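Long-range contacts in poly(ADP-ribose) glycohydrolase (Thermomonospora curvata, PDB 3SIG), which hydrolyses the ribose-ribose linkages of poly(ADP-ribose), the polymer of protein ADP-ribosylation, and is seen here with ADP-ribose bound: residues 21-26 with 160-165; 32-37 with 152-157; 212-217 with 250-255. All blocks are in the same frame, centred on the assembly; numbering follows the deposited sequence. Where two conformers were deposited one is given.

All three interactions reach the seven-stranded mixed sheet of a macrodomain-like fold. Interactions 1 and 2 are neighbours, their centres about 16 Å apart, and they use adjacent strands, 163-175 in interaction 1 and 147-157 in interaction 2: Leu164 N probably hydrogen-bonds to Phe156 O at 2.9 Å, and Leu163 packs against Phe156 and Arg157. Along the chain interaction 2 is nested within the loop that interaction 1 closes. Interaction 3 follows in series, nearer the other edge of the sheet, where strand 66-70 lies, its centre about 20 Å from that of interaction 2 and about 28 Å from that of interaction 1. Its Val216 side chain is about 7 Å from the bound ADP-ribose.

Interaction 1 of 3, residues 21-26 with 160-165; sequences TAPSGR and AGRLLE
Glu165 grips the type I beta turn Ala22-Gly25, tying the loop of hairpin 19-21/27-29 to strand 163-175 of the mixed sheet, at the corner where the chain turns. The glutamate chain leaves CB for CG and then bends (chi2 -63°), and this kink brings the carboxylate to the turn, beside Ala22 CB and Ser24. CD comes 3.6 Å from Ser24 CB. Beyond it the two oxygens divide the work: OE2 takes the Ser24 backbone N-H with its syn lone pair, OE2 to N 2.9 Å, while OE1 accepts from Ser24 OG at 2.7 Å, also on the syn side but somewhat out of the carboxylate plane. Ala22 CB touches both oxygens, OE2 at 3.5 Å. Held by two donors from one residue, the carboxylate has little freedom to rotate. Ser24 OG is used twice, since it also accepts from Arg26 N, closing an ST turn.

Pro23 packs next to the carboxylate and over the Leu163 carbonyl, CD to O 3.1 Å. Its CB and CG meet the bent-back guanidinium of Arg162, which approaches obliquely, with NH2 3.5 Å from Pro23 CB. Leu163 sends CD1 against Thr21 O and also packs on Glu10 and Ile14 of helix 2-17, while Tyr20 OH hydrogen-bonds to Leu164 O. The extended Arg26 chain crosses the glutamate without a salt bridge: its CG lies anti to the backbone N (chi1 174°), and the edge of the guanidinium instead brings NH1 to Glu165 O, a weak, bent hydrogen bond of 2.6 Å.

Interaction 2 of 3, residues 32-37 with 152-157; sequences DHVAQA and GVPVFR
Val34 and Pro154 meet at about a right angle, the valine coming off helix 31-39 and the proline ring standing up from strand 147-157. The methyl that makes the contact is Val34 CG2, which lies beside the backbone N because CG1 takes the place anti to it (chi1 170°); CG2 rests 3.6 Å from Pro154 CG, the foremost atom of the ring. His33, one residue earlier, adds only the base of its side chain: CB is 4.2 Å from the same CG, and the imidazole then leads away from the strand. One ring carbon is thus touched by two successive helix residues.

A turn further along, Ala37 points its CB directly at the strand. This methyl touches Val153 CG2 and CA, both at 4.0 Å, and lies against Gly152 O. Val153 itself leaves the strand on the side facing away from the helix, yet its CG2 branch, set anti to the carbonyl carbon, still reaches Ala37. The small alanine side chain is consistent with the close approach of the backbones, Ala37 CA to Val153 CA 5.3 Å. Gly152, at positive phi, turns the corner where the strand changes direction.

Polar groups meet through one water. It donates to His33 O at 3.0 Å and to Gly152 O at 2.7 Å, linking two carbonyls that cannot bond to each other.

Helix and strand segments run at 138° to one another, their axes 7.4 Å apart at closest: helix 31-39 packs obliquely on strand 147-157, a helix-on-sheet contact of the macrodomain-like fold. Val34 also touches Leu15 of helix 2-17 and His33 touches Arg169, while Val153 pairs through its backbone with Val170 of the adjacent strand 163-175.

Interaction 3 of 3, residues 212-217 with 250-255; sequences HRRLVL and FAHVVF
Phe250 and Leu215 both carry CG anti to their own carbonyl carbons (chi1 -63° for the phenylalanine), and these torsions swing the ring and the isobutyl group together at about a right angle. Leu215 CD1 then stands over the ring centre, 3.5 Å from the centroid and 6° off the normal, a CH-pi contact; the geometry described is that of one of two deposited conformers of the leucine. At the ring edge, in its plane, His212 O lies 3.4 Å from Phe250 CE1. Were Phe250 an alanine, the Leu215 methyl would probably lose the ring face it rests on, leaving a gap beside helix 189-209, whose Arg208 touches the ring.

The framework is the parallel strand pair of a beta-alpha-beta unit, 214-217 and 252-256 joined through helix 229-240. Leu215 N bonds to His252 O, Val254 N to Leu215 O at 2.9 Å, nearly straight, and Leu217 N to Val254 O at 2.8 Å. Where the pairing begins, Arg213 O takes Ala251 N at 2.7 Å and a weaker bond from His252 N. Leu217 extends the apolar face, with CD1 against Val253 CG1 and CB 3.8 Å from Phe255 CD1; Leu217 and Phe255 lie side by side, pointing the same way.

On the opposite face Arg214 crosses His252 obliquely, CG against CB, and a water in the plane of both head groups joins Arg214 NH1, 2.8 Å away, to His252 ND1. Asp87 forms a salt bridge with Arg214 NE, Leu81 O takes NH1, and Glu68 holds His252 NE2. The buried arginine charge is therefore probably offset by Asp87, while the water bridges guanidinium and imidazole.

Interaction 1 of 3, residues 21-26 with 160-165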
ATOM      1  N   THR A  21     -22.267  10.088  -5.171  1.00 13.59           N
ATOM      2  CA  THR A  21     -22.750  10.590  -6.432  1.00 13.27           C
ATOM      3  C   THR A  21     -21.583  10.879  -7.374  1.00 14.83           C
ATOM      4  O   THR A  21     -20.704  11.694  -7.073  1.00 15.82           O
ATOM      5  CB  THR A  21     -23.571  11.834  -6.215  1.00 13.91           C
ATOM      6  OG1 THR A  21     -24.631  11.496  -5.322  1.00 17.88           O
ATOM      7  CG2 THR A  21     -24.148  12.321  -7.516  1.00 15.61           C
ATOM      8  N   ALA A  22     -21.553  10.183  -8.501  1.00 14.16           N
ATOM      9  CA  ALA A  22     -20.536  10.381  -9.510  1.00 14.98           C
ATOM     10  C   ALA A  22     -20.796  11.650 -10.313  1.00 16.04           C
ATOM     11  O   ALA A  22     -21.878  12.235 -10.248  1.00 15.64           O
ATOM     12  CB  ALA A  22     -20.466   9.177 -10.442  1.00 16.10           C
ATOM     13  N   PRO A  23     -19.804  12.091 -11.098  1.00 16.31           N
ATOM     14  CA  PRO A  23     -19.989  13.362 -11.794  1.00 17.44           C
ATOM     15  C   PRO A  23     -21.134  13.373 -12.799  1.00 18.91           C
ATOM     16  O   PRO A  23     -21.697  14.440 -13.039  1.00 21.06           O
ATOM     17  CB  PRO A  23     -18.635  13.565 -12.485  1.00 19.92           C
ATOM     18  CG  PRO A  23     -17.679  12.910 -11.620  1.00 19.85           C
ATOM     19  CD  PRO A  23     -18.388  11.680 -11.097  1.00 15.66           C
ATOM     20  N   SER A  24     -21.470  12.220 -13.371  1.00 18.42           N
ATOM     21  CA  SER A  24     -22.604  12.127 -14.298  1.00 19.70           C
ATOM     22  C   SER A  24     -23.906  12.328 -13.574  1.00 17.40           C
ATOM     23  O   SER A  24     -24.917  12.636 -14.210  1.00 21.40           O
ATOM     24  CB  SER A  24     -22.662  10.741 -14.938  1.00 20.06           C
ATOM     25  OG  SER A  24     -22.984   9.769 -13.954  1.00 19.62           O
ATOM     26  N   GLY A  25     -23.906  12.163 -12.267  1.00 18.42           N
ATOM     27  CA  GLY A  25     -25.120  12.150 -11.478  1.00 16.47           C
ATOM     28  C   GLY A  25     -25.530  10.761 -11.047  1.00 16.65           C
ATOM     29  O   GLY A  25     -26.388  10.631 -10.179  1.00 16.48           O
ATOM     30  N   ARG A  26     -24.916   9.726 -11.613  1.00 17.16           N
ATOM     31  CA  ARG A  26     -25.159   8.353 -11.188  1.00 15.80           C
ATOM     32  C   ARG A  26     -24.874   8.231  -9.690  1.00 12.49           C
ATOM     33  O   ARG A  26     -23.840   8.667  -9.217  1.00 13.88           O
ATOM     34  CB  ARG A  26     -24.235   7.406 -11.979  1.00 20.91           C
ATOM     35  CG  ARG A  26     -24.252   5.944 -11.552  1.00 25.73           C
ATOM     36  CD  ARG A  26     -23.267   5.078 -12.349  1.00 39.99           C
ATOM     37  NE  ARG A  26     -23.623   3.657 -12.243  1.00 52.28           N
ATOM     38  CZ  ARG A  26     -22.889   2.704 -11.659  1.00 58.67           C
ATOM     39  NH1 ARG A  26     -21.704   2.974 -11.121  1.00 57.81           N
ATOM     40  NH2 ARG A  26     -23.338   1.454 -11.626  1.00 60.67           N
ATOM     41  N   ALA A 160      -7.051  12.949  -9.201  1.00 17.36           N
ATOM     42  CA  ALA A 160      -7.431  14.327  -8.913  1.00 19.16           C
ATOM     43  C   ALA A 160      -8.470  14.446  -7.797  1.00 20.82           C
ATOM     44  O   ALA A 160      -8.820  15.562  -7.389  1.00 23.68           O
ATOM     45  CB  ALA A 160      -7.956  14.989 -10.173  1.00 23.34           C
ATOM     46  N   GLY A 161      -8.995  13.322  -7.329  1.00 17.35           N
ATOM     47  CA  GLY A 161      -9.992  13.341  -6.285  1.00 18.02           C
ATOM     48  C   GLY A 161     -11.404  13.254  -6.824  1.00 16.24           C
ATOM     49  O   GLY A 161     -12.337  13.289  -6.037  1.00 18.22           O
ATOM     50  N   ARG A 162     -11.566  13.129  -8.141  1.00 14.93           N
ATOM     51  CA  ARG A 162     -12.895  12.994  -8.757  1.00 15.77           C
ATOM     52  C   ARG A 162     -13.480  11.606  -8.539  1.00 13.93           C
ATOM     53  O   ARG A 162     -12.785  10.597  -8.684  1.00 12.66           O
ATOM     54  CB  ARG A 162     -12.799  13.261 -10.255  1.00 22.24           C
ATOM     55  CG  ARG A 162     -12.547  14.715 -10.636  1.00 36.20           C
ATOM     56  CD  ARG A 162     -13.835  15.511 -10.665  1.00 54.13           C
ATOM     57  NE  ARG A 162     -14.749  15.035 -11.706  1.00 59.61           N
ATOM     58  CZ  ARG A 162     -14.887  15.594 -12.906  1.00 51.96           C
ATOM     59  NH1 ARG A 162     -14.173  16.663 -13.233  1.00 59.37           N
ATOM     60  NH2 ARG A 162     -15.741  15.082 -13.781  1.00 36.18           N
ATOM     61  N   LEU A 163     -14.755  11.554  -8.164  1.00 13.91           N
ATOM     62  CA  LEU A 163     -15.415  10.293  -7.928  1.00 12.99           C
ATOM     63  C   LEU A 163     -15.581   9.540  -9.245  1.00 12.81           C
ATOM     64  O   LEU A 163     -15.825  10.160 -10.277  1.00 14.64           O
ATOM     65  CB  LEU A 163     -16.767  10.502  -7.219  1.00 14.08           C
ATOM     66  CG  LEU A 163     -16.628  10.971  -5.765  1.00 12.61           C
ATOM     67  CD1 LEU A 163     -17.909  11.649  -5.274  1.00 13.27           C
ATOM     68  CD2 LEU A 163     -16.236   9.814  -4.863  1.00 13.61           C
ATOM     69  N   LEU A 164     -15.512   8.211  -9.210  1.00 13.29           N
ATOM     70  CA  LEU A 164     -15.533   7.404 -10.423  1.00 13.16           C
ATOM     71  C   LEU A 164     -16.935   6.973 -10.787  1.00 13.10           C
ATOM     72  O   LEU A 164     -17.756   6.626  -9.930  1.00 13.73           O
ATOM     73  CB  LEU A 164     -14.659   6.156 -10.254  1.00 12.16           C
ATOM     74  CG  LEU A 164     -13.175   6.401  -9.983  1.00 14.36           C
ATOM     75  CD1 LEU A 164     -12.412   5.101  -9.820  1.00 14.90           C
ATOM     76  CD2 LEU A 164     -12.543   7.193 -11.107  1.00 15.45           C
ATOM     77  N   GLU A 165     -17.186   6.941 -12.083  1.00 15.06           N
ATOM     78  CA  GLU A 165     -18.457   6.407 -12.589  1.00 16.08           C
ATOM     79  C   GLU A 165     -18.591   4.929 -12.263  1.00 18.02           C
ATOM     80  O   GLU A 165     -19.663   4.439 -11.921  1.00 18.97           O
ATOM     81  CB  GLU A 165     -18.551   6.589 -14.100  1.00 18.51           C
ATOM     82  CG  GLU A 165     -18.594   8.040 -14.541  1.00 21.35           C
ATOM     83  CD  GLU A 165     -19.821   8.784 -14.026  1.00 20.09           C
ATOM     84  OE1 GLU A 165     -20.879   8.144 -13.882  1.00 19.40           O
ATOM     85  OE2 GLU A 165     -19.715  10.001 -13.744  1.00 20.52           O
TER

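Interaction 2 of 3, residues 32-37 with 152-157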
ATOM      1  N   ASP A  32     -22.137  -2.618   0.414  1.00 11.20           N
ATOM      2  CA  ASP A  32     -21.889  -4.049   0.454  1.00 12.48           C
ATOM      3  C   ASP A  32     -20.412  -4.347   0.227  1.00 11.75           C
ATOM      4  O   ASP A  32     -19.818  -5.166   0.940  1.00 12.76           O
ATOM      5  CB  ASP A  32     -22.726  -4.808  -0.590  1.00 16.78           C
ATOM      6  CG  ASP A  32     -24.196  -4.814  -0.292  1.00 27.70           C
ATOM      7  OD1 ASP A  32     -24.607  -4.562   0.868  1.00 27.23           O
ATOM      8  OD2 ASP A  32     -24.938  -5.082  -1.263  1.00 31.03           O
ATOM      9  N   HIS A  33     -19.799  -3.735  -0.770  1.00 11.98           N
ATOM     10  CA  HIS A  33     -18.389  -4.000  -1.013  1.00 12.88           C
ATOM     11  C   HIS A  33     -17.513  -3.515   0.132  1.00  9.64           C
ATOM     12  O   HIS A  33     -16.539  -4.200   0.490  1.00 10.54           O
ATOM     13  CB  HIS A  33     -17.957  -3.414  -2.333  1.00 13.19           C
ATOM     14  CG  HIS A  33     -18.463  -4.186  -3.499  1.00 17.62           C
ATOM     15  ND1 HIS A  33     -18.302  -3.769  -4.800  1.00 21.50           N
ATOM     16  CD2 HIS A  33     -19.144  -5.351  -3.553  1.00 23.51           C
ATOM     17  CE1 HIS A  33     -18.867  -4.646  -5.609  1.00 25.36           C
ATOM     18  NE2 HIS A  33     -19.389  -5.615  -4.880  1.00 29.45           N
ATOM     19  N   VAL A  34     -17.835  -2.380   0.742  1.00  9.86           N
ATOM     20  CA  VAL A  34     -17.075  -1.896   1.892  1.00 10.69           C
ATOM     21  C   VAL A  34     -17.211  -2.873   3.053  1.00  9.27           C
ATOM     22  O   VAL A  34     -16.216  -3.245   3.678  1.00 10.10           O
ATOM     23  CB  VAL A  34     -17.508  -0.473   2.299  1.00 10.34           C
ATOM     24  CG1 VAL A  34     -16.899  -0.061   3.645  1.00 14.09           C
ATOM     25  CG2 VAL A  34     -17.103   0.502   1.221  1.00 12.74           C
ATOM     26  N   ALA A  35     -18.430  -3.296   3.358  1.00 10.88           N
ATOM     27  CA  ALA A  35     -18.670  -4.262   4.439  1.00 12.34           C
ATOM     28  C   ALA A  35     -17.949  -5.570   4.202  1.00 10.56           C
ATOM     29  O   ALA A  35     -17.375  -6.126   5.151  1.00 12.27           O
ATOM     30  CB  ALA A  35     -20.147  -4.502   4.623  1.00 13.48           C
ATOM     31  N   GLN A  36     -17.900  -6.038   2.966  1.00 11.08           N
ATOM     32  CA  GLN A  36     -17.196  -7.264   2.635  1.00 12.28           C
ATOM     33  C   GLN A  36     -15.708  -7.076   2.881  1.00 10.61           C
ATOM     34  O   GLN A  36     -15.035  -7.952   3.435  1.00 10.94           O
ATOM     35  CB  GLN A  36     -17.435  -7.684   1.193  1.00 13.68           C
ATOM     36  CG  GLN A  36     -18.838  -8.184   0.932  1.00 15.90           C
ATOM     37  CD  GLN A  36     -18.981  -8.634  -0.504  1.00 23.51           C
ATOM     38  OE1 GLN A  36     -18.031  -9.179  -1.086  1.00 32.60           O
ATOM     39  NE2 GLN A  36     -20.145  -8.380  -1.100  1.00 27.51           N
ATOM     40  N   ALA A  37     -15.145  -5.960   2.454  1.00  9.37           N
ATOM     41  CA  ALA A  37     -13.738  -5.702   2.673  1.00  8.52           C
ATOM     42  C   ALA A  37     -13.415  -5.674   4.163  1.00  8.56           C
ATOM     43  O   ALA A  37     -12.400  -6.235   4.589  1.00  9.41           O
ATOM     44  CB  ALA A  37     -13.320  -4.414   1.991  1.00 10.56           C
ATOM     45  N   GLY A 152     -10.550  -6.901  -1.569  1.00  9.19           N
ATOM     46  CA  GLY A 152     -11.721  -6.367  -2.237  1.00  9.69           C
ATOM     47  C   GLY A 152     -12.135  -4.973  -1.810  1.00  9.24           C
ATOM     48  O   GLY A 152     -13.311  -4.644  -1.791  1.00  9.65           O
ATOM     49  N   VAL A 153     -11.179  -4.103  -1.518  1.00  8.72           N
ATOM     50  CA  VAL A 153     -11.487  -2.745  -1.110  1.00  8.37           C
ATOM     51  C   VAL A 153     -11.929  -1.966  -2.343  1.00  8.68           C
ATOM     52  O   VAL A 153     -11.201  -1.873  -3.344  1.00  8.78           O
ATOM     53  CB  VAL A 153     -10.253  -2.066  -0.492  1.00  8.00           C
ATOM     54  CG1 VAL A 153     -10.561  -0.634  -0.153  1.00  9.22           C
ATOM     55  CG2 VAL A 153      -9.814  -2.833   0.749  1.00  9.77           C
ATOM     56  N   PRO A 154     -13.100  -1.319  -2.289  1.00  8.22           N
ATOM     57  CA  PRO A 154     -13.529  -0.517  -3.425  1.00  9.57           C
ATOM     58  C   PRO A 154     -12.716   0.782  -3.507  1.00  8.92           C
ATOM     59  O   PRO A 154     -12.491   1.450  -2.489  1.00  9.87           O
ATOM     60  CB  PRO A 154     -15.016  -0.261  -3.134  1.00 10.45           C
ATOM     61  CG  PRO A 154     -15.152  -0.424  -1.687  1.00 15.23           C
ATOM     62  CD  PRO A 154     -14.124  -1.411  -1.248  1.00  8.89           C
ATOM     63  N   VAL A 155     -12.309   1.126  -4.716  1.00  8.26           N
ATOM     64  CA  VAL A 155     -11.610   2.363  -5.045  1.00  8.81           C
ATOM     65  C   VAL A 155     -12.553   3.165  -5.910  1.00  8.97           C
ATOM     66  O   VAL A 155     -13.083   2.655  -6.908  1.00 10.16           O
ATOM     67  CB  VAL A 155     -10.306   2.079  -5.806  1.00  8.17           C
ATOM     68  CG1 VAL A 155      -9.577   3.366  -6.145  1.00 10.43           C
ATOM     69  CG2 VAL A 155      -9.410   1.190  -4.992  1.00  8.98           C
ATOM     70  N   PHE A 156     -12.775   4.413  -5.531  1.00  9.91           N
ATOM     71  CA  PHE A 156     -13.827   5.226  -6.145  1.00  9.96           C
ATOM     72  C   PHE A 156     -13.422   6.677  -6.392  1.00 10.14           C
ATOM     73  O   PHE A 156     -14.317   7.502  -6.669  1.00 11.52           O
ATOM     74  CB  PHE A 156     -15.147   5.131  -5.332  1.00 11.05           C
ATOM     75  CG  PHE A 156     -14.981   5.354  -3.842  1.00 10.94           C
ATOM     76  CD1 PHE A 156     -14.961   4.278  -2.971  1.00 11.62           C
ATOM     77  CD2 PHE A 156     -14.866   6.632  -3.313  1.00 12.65           C
ATOM     78  CE1 PHE A 156     -14.809   4.476  -1.613  1.00 11.87           C
ATOM     79  CE2 PHE A 156     -14.699   6.829  -1.952  1.00 14.43           C
ATOM     80  CZ  PHE A 156     -14.659   5.749  -1.109  1.00 12.84           C
ATOM     81  N   ARG A 157     -12.122   7.008  -6.387  1.00 11.24           N
ATOM     82  CA  ARG A 157     -11.655   8.307  -6.870  1.00 11.58           C
ATOM     83  C   ARG A 157     -10.476   8.132  -7.800  1.00 11.24           C
ATOM     84  O   ARG A 157      -9.706   7.152  -7.651  1.00 11.86           O
ATOM     85  CB  ARG A 157     -11.237   9.271  -5.752  1.00 13.01           C
ATOM     86  CG  ARG A 157     -12.297   9.621  -4.759  1.00 12.67           C
ATOM     87  CD  ARG A 157     -11.840  10.759  -3.853  1.00 12.94           C
ATOM     88  NE  ARG A 157     -12.752  10.907  -2.745  1.00 12.82           N
ATOM     89  CZ  ARG A 157     -13.757  11.758  -2.743  1.00 12.63           C
ATOM     90  NH1 ARG A 157     -13.962  12.546  -3.774  1.00 14.86           N
ATOM     91  NH2 ARG A 157     -14.563  11.816  -1.696  1.00 14.83           N
TER
HETATM   92  O   HOH W   1     -15.453  -6.243  -1.406  1.00 18.07           O

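Interaction 3 of 3, residues 212-217 with 250-255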
ATOM      1  N   HIS A 212      -2.939 -13.521  -5.186  1.00 10.73           N
ATOM      2  CA  HIS A 212      -2.675 -12.387  -6.073  1.00 11.57           C
ATOM      3  C   HIS A 212      -1.453 -12.605  -6.930  1.00 12.50           C
ATOM      4  O   HIS A 212      -0.338 -12.757  -6.428  1.00 17.49           O
ATOM      5  CB  HIS A 212      -2.535 -11.121  -5.224  1.00 11.09           C
ATOM      6  CG  HIS A 212      -3.783 -10.781  -4.494  1.00 10.54           C
ATOM      7  ND1 HIS A 212      -4.010 -10.976  -3.145  1.00 13.52           N
ATOM      8  CD2 HIS A 212      -4.929 -10.255  -4.978  1.00  8.22           C
ATOM      9  CE1 HIS A 212      -5.251 -10.618  -2.852  1.00  9.19           C
ATOM     10  NE2 HIS A 212      -5.826 -10.175  -3.951  1.00 15.13           N
ATOM     11  N   ARG A 213      -1.670 -12.650  -8.224  1.00 10.49           N
ATOM     12  CA  ARG A 213      -0.605 -12.829  -9.175  1.00 12.89           C
ATOM     13  C   ARG A 213      -0.106 -11.526  -9.773  1.00 10.78           C
ATOM     14  O   ARG A 213       0.934 -11.514 -10.423  1.00 11.18           O
ATOM     15  CB  ARG A 213      -1.060 -13.736 -10.303  1.00 17.79           C
ATOM     16  CG  ARG A 213      -1.603 -15.092  -9.853  1.00 30.61           C
ATOM     17  CD  ARG A 213      -0.540 -16.163  -9.922  1.00 48.56           C
ATOM     18  NE  ARG A 213      -0.110 -16.414 -11.296  1.00 58.67           N
ATOM     19  CZ  ARG A 213       1.160 -16.446 -11.699  1.00 64.33           C
ATOM     20  NH1 ARG A 213       2.145 -16.245 -10.833  1.00 64.65           N
ATOM     21  NH2 ARG A 213       1.449 -16.684 -12.973  1.00 64.96           N
ATOM     22  N   ARG A 214      -0.809 -10.425  -9.535  1.00  9.19           N
ATOM     23  CA  ARG A 214      -0.393  -9.114 -10.038  1.00  9.05           C
ATOM     24  C   ARG A 214      -0.329  -8.115  -8.870  1.00  9.12           C
ATOM     25  O   ARG A 214      -1.261  -8.035  -8.058  1.00  9.56           O
ATOM     26  CB  ARG A 214      -1.360  -8.641 -11.137  1.00 10.34           C
ATOM     27  CG  ARG A 214      -1.398  -9.630 -12.282  1.00 11.53           C
ATOM     28  CD  ARG A 214      -2.183  -9.137 -13.492  1.00 13.93           C
ATOM     29  NE  ARG A 214      -3.586  -8.915 -13.142  1.00 12.65           N
ATOM     30  CZ  ARG A 214      -4.376  -8.008 -13.705  1.00 12.53           C
ATOM     31  NH1 ARG A 214      -3.949  -7.266 -14.704  1.00 12.19           N
ATOM     32  NH2 ARG A 214      -5.613  -7.874 -13.254  1.00 11.88           N
ATOM     33  N   LEU A 215       0.814  -7.424  -8.787  0.59  8.70           N
ATOM     34  CA  LEU A 215       1.123  -6.522  -7.693  0.59  6.48           C
ATOM     35  C   LEU A 215       1.428  -5.136  -8.157  0.59  6.48           C
ATOM     36  O   LEU A 215       2.032  -4.908  -9.225  0.59  6.53           O
ATOM     37  CB  LEU A 215       2.347  -6.974  -6.938  0.59  6.58           C
ATOM     38  CG  LEU A 215       2.394  -8.440  -6.519  0.59  5.19           C
ATOM     39  CD1 LEU A 215       3.702  -8.728  -5.769  0.59  8.16           C
ATOM     40  CD2 LEU A 215       1.199  -8.890  -5.699  0.59  8.09           C
ATOM     41  N   VAL A 216       1.095  -4.205  -7.297  1.00  7.46           N
ATOM     42  CA  VAL A 216       1.556  -2.829  -7.457  1.00  9.06           C
ATOM     43  C   VAL A 216       2.397  -2.489  -6.226  1.00  8.17           C
ATOM     44  O   VAL A 216       1.860  -2.393  -5.112  1.00  7.90           O
ATOM     45  CB  VAL A 216       0.417  -1.807  -7.645  1.00  8.61           C
ATOM     46  CG1 VAL A 216       1.003  -0.422  -7.807  1.00 10.89           C
ATOM     47  CG2 VAL A 216      -0.460  -2.159  -8.873  1.00 10.24           C
ATOM     48  N   LEU A 217       3.692  -2.345  -6.455  1.00  7.72           N
ATOM     49  CA  LEU A 217       4.689  -2.000  -5.440  1.00  7.36           C
ATOM     50  C   LEU A 217       5.252  -0.627  -5.799  1.00  7.12           C
ATOM     51  O   LEU A 217       4.725   0.070  -6.676  1.00  8.05           O
ATOM     52  CB  LEU A 217       5.814  -3.054  -5.413  1.00  9.20           C
ATOM     53  CG  LEU A 217       5.343  -4.492  -5.187  1.00  8.06           C
ATOM     54  CD1 LEU A 217       6.526  -5.451  -5.240  1.00  9.38           C
ATOM     55  CD2 LEU A 217       4.600  -4.642  -3.894  1.00 10.34           C
ATOM     56  N   PHE A 250       5.073 -14.286  -9.469  1.00 12.68           N
ATOM     57  CA  PHE A 250       4.011 -13.365  -9.817  1.00 11.09           C
ATOM     58  C   PHE A 250       3.939 -13.268 -11.339  1.00 12.03           C
ATOM     59  O   PHE A 250       4.934 -13.484 -12.040  1.00 15.05           O
ATOM     60  CB  PHE A 250       4.218 -11.987  -9.169  1.00 11.09           C
ATOM     61  CG  PHE A 250       4.179 -12.041  -7.683  1.00 10.03           C
ATOM     62  CD1 PHE A 250       2.960 -12.156  -7.031  1.00 11.85           C
ATOM     63  CD2 PHE A 250       5.332 -12.089  -6.944  1.00 10.37           C
ATOM     64  CE1 PHE A 250       2.890 -12.258  -5.644  1.00 13.08           C
ATOM     65  CE2 PHE A 250       5.276 -12.179  -5.539  1.00 11.47           C
ATOM     66  CZ  PHE A 250       4.070 -12.285  -4.891  1.00 11.50           C
ATOM     67  N   ALA A 251       2.759 -12.959 -11.848  1.00 11.52           N
ATOM     68  CA  ALA A 251       2.583 -12.734 -13.298  1.00 14.33           C
ATOM     69  C   ALA A 251       3.065 -11.344 -13.723  1.00 11.56           C
ATOM     70  O   ALA A 251       3.641 -11.158 -14.786  1.00 13.42           O
ATOM     71  CB  ALA A 251       1.128 -12.931 -13.699  1.00 13.32           C
ATOM     72  N   HIS A 252       2.821 -10.339 -12.884  1.00 10.75           N
ATOM     73  CA  HIS A 252       3.055  -8.945 -13.245  1.00 10.65           C
ATOM     74  C   HIS A 252       3.283  -8.145 -11.970  1.00  9.50           C
ATOM     75  O   HIS A 252       2.497  -8.240 -11.019  1.00 10.23           O
ATOM     76  CB  HIS A 252       1.825  -8.436 -13.981  1.00 11.97           C
ATOM     77  CG  HIS A 252       1.956  -7.089 -14.625  1.00 12.95           C
ATOM     78  ND1 HIS A 252       0.918  -6.536 -15.349  1.00 17.57           N
ATOM     79  CD2 HIS A 252       2.953  -6.172 -14.648  1.00 15.46           C
ATOM     80  CE1 HIS A 252       1.267  -5.339 -15.785  1.00 17.04           C
ATOM     81  NE2 HIS A 252       2.505  -5.102 -15.395  1.00 16.23           N
ATOM     82  N   VAL A 253       4.406  -7.455 -11.927  1.00  9.68           N
ATOM     83  CA  VAL A 253       4.724  -6.534 -10.836  1.00  9.54           C
ATOM     84  C   VAL A 253       4.989  -5.179 -11.433  1.00  9.23           C
ATOM     85  O   VAL A 253       5.844  -5.041 -12.340  1.00 11.18           O
ATOM     86  CB  VAL A 253       5.961  -6.977 -10.085  1.00  9.17           C
ATOM     87  CG1 VAL A 253       6.357  -5.960  -9.016  1.00 11.05           C
ATOM     88  CG2 VAL A 253       5.728  -8.367  -9.439  1.00 11.28           C
ATOM     89  N   VAL A 254       4.265  -4.178 -10.963  1.00  8.94           N
ATOM     90  CA  VAL A 254       4.520  -2.789 -11.362  1.00  9.92           C
ATOM     91  C   VAL A 254       5.093  -2.030 -10.183  1.00  8.55           C
ATOM     92  O   VAL A 254       4.521  -2.070  -9.085  1.00  9.45           O
ATOM     93  CB  VAL A 254       3.226  -2.056 -11.776  1.00 12.60           C
ATOM     94  CG1 VAL A 254       3.516  -0.616 -12.254  1.00 12.49           C
ATOM     95  CG2 VAL A 254       2.463  -2.820 -12.840  1.00 13.61           C
ATOM     96  N   PHE A 255       6.230  -1.376 -10.411  1.00  8.89           N
ATOM     97  CA  PHE A 255       6.748  -0.387  -9.482  1.00  8.90           C
ATOM     98  C   PHE A 255       6.227   0.936  -9.965  1.00  8.57           C
ATOM     99  O   PHE A 255       6.809   1.559 -10.878  1.00  9.83           O
ATOM    100  CB  PHE A 255       8.279  -0.449  -9.403  1.00  9.41           C
ATOM    101  CG  PHE A 255       8.788  -1.749  -8.860  1.00  9.00           C
ATOM    102  CD1 PHE A 255       8.785  -2.013  -7.510  1.00  9.32           C
ATOM    103  CD2 PHE A 255       9.219  -2.745  -9.710  1.00 10.21           C
ATOM    104  CE1 PHE A 255       9.267  -3.226  -7.012  1.00  9.57           C
ATOM    105  CE2 PHE A 255       9.699  -3.950  -9.204  1.00 12.28           C
ATOM    106  CZ  PHE A 255       9.684  -4.196  -7.868  1.00 11.50           C
TER
HETATM  107  O   HOH W   2      -1.645  -7.456 -16.312  1.00 19.72           O